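Local atomic coordinates of precorrin-3 methylase (Rhodobacter capsulatus, PDB entry 3NUT), a protein that probably acts as an S-adenosylmethionine-dependent methyltransferase of the tetrapyrrole methylase family, working in the vitamin B12 (adenosylcobalamin) pathway. Residues I151-L156 / L184-E189. Residues are numbered along the deposited sequence; the frame is centred on the assembly and turned at random.
Sequences ILEKRL and LEILRE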
# COMPACT_ATOMS: atom_id res chain seq x y z
N ILE A 151 12.08 -19.71 4.01
CA ILE A 151 11.05 -19.07 3.18
C ILE A 151 11.34 -17.59 2.85
O ILE A 151 11.14 -17.13 1.72
CB ILE A 151 9.65 -19.19 3.80
CG1 ILE A 151 9.28 -20.66 4.07
CG2 ILE A 151 8.59 -18.45 2.91
CD1 ILE A 151 8.99 -21.52 2.81
N LEU A 152 11.79 -16.85 3.86
CA LEU A 152 12.24 -15.47 3.67
C LEU A 152 13.31 -15.36 2.56
O LEU A 152 13.31 -14.40 1.76
CB LEU A 152 12.79 -14.92 4.99
CG LEU A 152 13.33 -13.50 4.96
CD1 LEU A 152 12.28 -12.56 4.35
CD2 LEU A 152 13.77 -13.03 6.35
N GLU A 153 14.20 -16.34 2.52
CA GLU A 153 15.28 -16.38 1.53
C GLU A 153 14.69 -16.62 0.13
O GLU A 153 15.03 -15.91 -0.82
CB GLU A 153 16.32 -17.44 1.91
CG GLU A 153 17.66 -17.31 1.17
CD GLU A 153 18.52 -18.58 1.21
OE1 GLU A 153 19.69 -18.49 0.77
OE2 GLU A 153 18.04 -19.66 1.66
N LYS A 154 13.79 -17.59 0.03
CA LYS A 154 13.09 -17.85 -1.24
C LYS A 154 12.38 -16.57 -1.73
O LYS A 154 12.33 -16.30 -2.95
CB LYS A 154 12.11 -19.02 -1.08
CG LYS A 154 11.15 -19.25 -2.27
CD LYS A 154 10.15 -20.39 -2.03
CE LYS A 154 9.05 -19.98 -1.05
NZ LYS A 154 7.96 -21.03 -0.95
N ARG A 155 11.87 -15.77 -0.79
CA ARG A 155 11.15 -14.55 -1.14
C ARG A 155 12.15 -13.50 -1.61
O ARG A 155 11.94 -12.88 -2.66
CB ARG A 155 10.31 -14.01 0.04
CG ARG A 155 9.13 -14.89 0.45
CD ARG A 155 7.86 -14.56 -0.32
NE ARG A 155 6.77 -15.53 -0.16
CZ ARG A 155 6.15 -15.78 1.00
NH1 ARG A 155 6.52 -15.13 2.12
NH2 ARG A 155 5.14 -16.67 1.04
N LEU A 156 13.22 -13.32 -0.85
CA LEU A 156 14.23 -12.31 -1.21
C LEU A 156 14.77 -12.53 -2.61
O LEU A 156 14.70 -11.64 -3.43
CB LEU A 156 15.38 -12.29 -0.22
CG LEU A 156 15.38 -11.40 1.02
CD1 LEU A 156 14.42 -10.20 0.91
CD2 LEU A 156 15.07 -12.24 2.21
N LEU A 184 20.92 -8.41 3.75
CA LEU A 184 21.87 -7.60 2.97
C LEU A 184 22.85 -8.45 2.16
O LEU A 184 23.22 -8.09 1.03
CB LEU A 184 22.64 -6.64 3.88
CG LEU A 184 21.84 -5.51 4.52
CD1 LEU A 184 22.64 -4.84 5.60
CD2 LEU A 184 21.40 -4.48 3.47
N GLU A 185 23.28 -9.57 2.74
CA GLU A 185 24.19 -10.50 2.09
C GLU A 185 23.50 -11.08 0.87
O GLU A 185 24.04 -11.02 -0.24
CB GLU A 185 24.64 -11.63 3.05
CG GLU A 185 25.86 -12.47 2.57
CD GLU A 185 26.00 -13.82 3.29
OE1 GLU A 185 27.10 -14.09 3.82
OE2 GLU A 185 25.02 -14.60 3.33
N ILE A 186 22.29 -11.62 1.07
CA ILE A 186 21.49 -12.10 -0.05
C ILE A 186 21.37 -11.02 -1.13
O ILE A 186 21.45 -11.29 -2.32
CB ILE A 186 20.06 -12.53 0.37
CG1 ILE A 186 20.05 -13.27 1.72
CG2 ILE A 186 19.39 -13.33 -0.75
CD1 ILE A 186 20.16 -14.77 1.63
N LEU A 187 21.17 -9.77 -0.69
CA LEU A 187 20.94 -8.68 -1.62
C LEU A 187 22.18 -8.37 -2.44
O LEU A 187 22.12 -8.27 -3.67
CB LEU A 187 20.43 -7.43 -0.90
CG LEU A 187 18.93 -7.30 -0.63
CD1 LEU A 187 18.66 -5.91 -0.06
CD2 LEU A 187 18.09 -7.53 -1.89
N ARG A 188 23.31 -8.22 -1.75
CA ARG A 188 24.60 -8.18 -2.44
C ARG A 188 24.76 -9.39 -3.38
O ARG A 188 25.22 -9.23 -4.51
CB ARG A 188 25.75 -8.07 -1.45
CG ARG A 188 25.77 -6.73 -0.73
CD ARG A 188 26.92 -6.63 0.24
NE ARG A 188 27.00 -7.76 1.17
CZ ARG A 188 26.91 -7.67 2.50
NH1 ARG A 188 26.74 -6.49 3.09
NH2 ARG A 188 27.00 -8.77 3.23
N GLU A 189 24.33 -10.58 -2.95
CA GLU A 189 24.45 -11.77 -3.81
C GLU A 189 23.70 -11.61 -5.11
O GLU A 189 24.25 -11.92 -6.16
CB GLU A 189 24.03 -13.05 -3.08
CG GLU A 189 25.12 -13.56 -2.14
CD GLU A 189 24.84 -14.93 -1.55
OE1 GLU A 189 23.96 -15.65 -2.06
OE2 GLU A 189 25.51 -15.30 -0.56
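Residues 151-156 and 184-189 are short pieces of helices 149-161 and 179-190, and their backbones come nearest at Leu-156 and Ile-186, whose CA atoms lie 7.4 Å apart. Ile-186 carries the contact through two branches. Its CD1 meets the aliphatic part of Glu-153, 3.6 Å from CG, and also lies 3.8 Å from Glu-153 OE1, a van der Waals approach to the carboxylate. With CG trans to the backbone N (chi1 -164°) and the chain extended beyond, Glu-153, whose CB starts off to one side, reaches Ile-186 CD1, the two side chains crossing at about a right angle. The other branch, Ile-186 CG2, faces Leu-156 CB at 4.2 Å, an apolar touch, the CB atoms of both residues being directed at the opposite helix. The segments bury 168 Å², both sides summed, in a light helix-helix packing. Both helices belong to the tetrapyrrole methylase fold and lean on its mixed five-stranded sheet: Leu-156 rests on Ile-140 and Phe-168, and Leu-187 on Met-166 and Phe-168. Beside the apolar touch, Glu-153 OE1 and Glu-189 OE1 stand 5.9 Å apart; Arg-157 forms a salt bridge with Glu-189 and a long, weak ion pair with Glu-153, which would probably temper their repulsion. On helix 149-161, Arg-155 salt-bridges Asp-136 of the second subunit.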